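5'-Methylthioadenosine Nucleosidase (PDB 2H8G) belongs to the phosphorylase superfamily of alpha/beta proteins and holds adenine in a pocket. Local coordinates at residues Lys70-Asn75 with Asn257-Arg262. Numbering follows the deposited sequence.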
loop_
_atom_site.group_PDB
_atom_site.type_symbol
_atom_site.label_atom_id
_atom_site.label_comp_id
_atom_site.label_asym_id
_atom_site.label_seq_id
_atom_site.Cartn_x
_atom_site.Cartn_y
_atom_site.Cartn_z
ATOM N N LYS A 70 27.794 -15.037 10.935
ATOM C CA LYS A 70 27.756 -16.368 11.521
ATOM C C LYS A 70 27.007 -17.331 10.608
ATOM O O LYS A 70 27.387 -17.517 9.453
ATOM C CB LYS A 70 27.093 -16.324 12.901
ATOM C CG LYS A 70 27.845 -15.469 13.910
ATOM C CD LYS A 70 27.128 -15.413 15.247
ATOM C CE LYS A 70 27.853 -14.492 16.217
ATOM N NZ LYS A 70 27.150 -14.389 17.527
ATOM N N ASP A 71 25.939 -17.932 11.119
ATOM C CA ASP A 71 25.160 -18.884 10.337
ATOM C C ASP A 71 23.884 -18.276 9.758
ATOM O O ASP A 71 22.945 -18.998 9.422
ATOM C CB ASP A 71 24.797 -20.093 11.204
ATOM C CG ASP A 71 26.006 -20.706 11.887
ATOM O OD1 ASP A 71 26.557 -20.072 12.814
ATOM O OD2 ASP A 71 26.412 -21.821 11.495
ATOM N N LEU A 72 23.852 -16.954 9.633
ATOM C CA LEU A 72 22.672 -16.283 9.100
ATOM C C LEU A 72 22.942 -15.386 7.903
ATOM O O LEU A 72 23.890 -14.600 7.897
ATOM C CB LEU A 72 22.001 -15.437 10.189
ATOM C CG LEU A 72 21.218 -16.125 11.306
ATOM C CD1 LEU A 72 20.773 -15.079 12.319
ATOM C CD2 LEU A 72 20.015 -16.850 10.724
ATOM N N ARG A 73 22.097 -15.511 6.885
ATOM C CA ARG A 73 22.198 -14.669 5.707
ATOM C C ARG A 73 21.356 -13.458 6.080
ATOM O O ARG A 73 20.207 -13.609 6.493
ATOM C CB ARG A 73 21.594 -15.360 4.484
ATOM C CG ARG A 73 22.413 -16.523 3.950
ATOM C CD ARG A 73 21.724 -17.175 2.759
ATOM N NE ARG A 73 22.590 -18.138 2.082
ATOM C CZ ARG A 73 23.708 -17.812 1.439
ATOM N NH1 ARG A 73 24.098 -16.545 1.382
ATOM N NH2 ARG A 73 24.437 -18.752 0.850
ATOM N N ILE A 74 21.927 -12.268 5.962
ATOM C CA ILE A 74 21.197 -11.059 6.313
ATOM C C ILE A 74 20.932 -10.182 5.104
ATOM O O ILE A 74 21.852 -9.799 4.384
ATOM C CB ILE A 74 21.961 -10.222 7.356
ATOM C CG1 ILE A 74 22.253 -11.072 8.592
ATOM C CG2 ILE A 74 21.141 -8.991 7.737
ATOM C CD1 ILE A 74 23.055 -10.352 9.648
ATOM N N ASN A 75 19.661 -9.868 4.887
ATOM C CA ASN A 75 19.265 -9.011 3.785
ATOM C C ASN A 75 18.547 -7.808 4.381
ATOM O O ASN A 75 17.755 -7.949 5.309
ATOM C CB ASN A 75 18.326 -9.760 2.831
ATOM C CG ASN A 75 19.029 -10.871 2.071
ATOM O OD1 ASN A 75 18.592 -12.024 2.084
ATOM N ND2 ASN A 75 20.120 -10.529 1.400
ATOM N N ASN A 257 21.995 -11.585 16.802
ATOM C CA ASN A 257 22.834 -12.547 17.503
ATOM C C ASN A 257 22.021 -13.556 18.306
ATOM O O ASN A 257 22.476 -14.674 18.551
ATOM C CB ASN A 257 23.835 -11.824 18.403
ATOM C CG ASN A 257 25.019 -11.283 17.626
ATOM O OD1 ASN A 257 25.718 -12.032 16.941
ATOM N ND2 ASN A 257 25.253 -9.980 17.725
ATOM N N PHE A 258 20.814 -13.168 18.706
ATOM C CA PHE A 258 19.944 -14.067 19.460
ATOM C C PHE A 258 19.347 -15.110 18.519
ATOM O O PHE A 258 19.308 -16.301 18.833
ATOM C CB PHE A 258 18.804 -13.291 20.116
ATOM C CG PHE A 258 17.861 -14.156 20.901
ATOM C CD1 PHE A 258 18.173 -14.548 22.198
ATOM C CD2 PHE A 258 16.668 -14.595 20.337
ATOM C CE1 PHE A 258 17.309 -15.364 22.923
ATOM C CE2 PHE A 258 15.798 -15.413 21.054
ATOM C CZ PHE A 258 16.120 -15.797 22.350
ATOM N N ILE A 259 18.875 -14.647 17.365
ATOM C CA ILE A 259 18.264 -15.519 16.366
ATOM C C ILE A 259 19.229 -16.558 15.802
ATOM O O ILE A 259 18.842 -17.697 15.539
ATOM C CB ILE A 259 17.697 -14.690 15.192
ATOM C CG1 ILE A 259 16.499 -13.870 15.674
ATOM C CG2 ILE A 259 17.298 -15.602 14.037
ATOM C CD1 ILE A 259 15.953 -12.919 14.628
ATOM N N ASN A 260 20.483 -16.163 15.619
ATOM C CA ASN A 260 21.489 -17.060 15.065
ATOM C C ASN A 260 21.546 -18.396 15.798
ATOM O O ASN A 260 21.585 -18.443 17.025
ATOM C CB ASN A 260 22.862 -16.382 15.090
ATOM C CG ASN A 260 23.960 -17.260 14.513
ATOM O OD1 ASN A 260 24.646 -17.980 15.243
ATOM N ND2 ASN A 260 24.121 -17.215 13.196
ATOM N N GLY A 261 21.526 -19.481 15.030
ATOM C CA GLY A 261 21.589 -20.810 15.612
ATOM C C GLY A 261 20.267 -21.352 16.122
ATOM O O GLY A 261 20.160 -22.536 16.442
ATOM N N ARG A 262 19.255 -20.495 16.203
ATOM C CA ARG A 262 17.947 -20.913 16.688
ATOM C C ARG A 262 16.979 -21.161 15.543
ATOM O O ARG A 262 17.156 -20.639 14.442
ATOM C CB ARG A 262 17.343 -19.837 17.597
ATOM C CG ARG A 262 18.042 -19.627 18.927
ATOM C CD ARG A 262 17.416 -18.450 19.668
ATOM N NE ARG A 262 18.082 -18.179 20.938
ATOM C CZ ARG A 262 17.835 -18.827 22.071
ATOM N NH1 ARG A 262 16.924 -19.791 22.102
ATOM N NH2 ARG A 262 18.506 -18.519 23.171
#
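Lys70, with CG anti to its carbonyl carbon and every later torsion extended, runs as a straight rod across the end of helix 233-259 and puts its ammonium group on Asn257, while Asn260 sends its amide to the start of strand 72-78 by setting CG anti to the backbone N (chi1 -179°). Lys70 NZ donates to Asn257 OD1 over 2.8 Å, the two side chains meeting at about a right angle. The nitrogen stands above the amide plane, 37° out of it, with a C=O...N angle of 133°. The same Asn257 oxygen also takes a bond from NE2 of His69, the last residue of strand 63-69, so two donors grip this oxygen, which should restrain the rotation of the amide. The contact joins the hairpin between antiparallel strands 63-69 and 72-78 to the C-terminal end of the long helix that packs against the mixed sheet of this alpha/beta fold. Just past the helix, a type II beta turn from Ile259 to Arg262 is closed by Arg262 N on Ile259 O at 2.9 Å. Asn260 is the first of its two central residues; Gly261 follows at a positive phi, where a side chain would press on the carbonyl O of Asn260. The Asn260 amide group lies beside the aliphatic part of Lys70 and the backbone of Asp71. Next to it the Leu72 and Asn260 side chains run antiparallel alongside each other, Leu72 CD1 resting 3.5 Å from Asn260 CA. That methyl also meets Ile259 CG2 at 3.9 Å, and Ile26 touches both Leu72 and Ile259, extending this buried apolar patch beside the exposed Lys70.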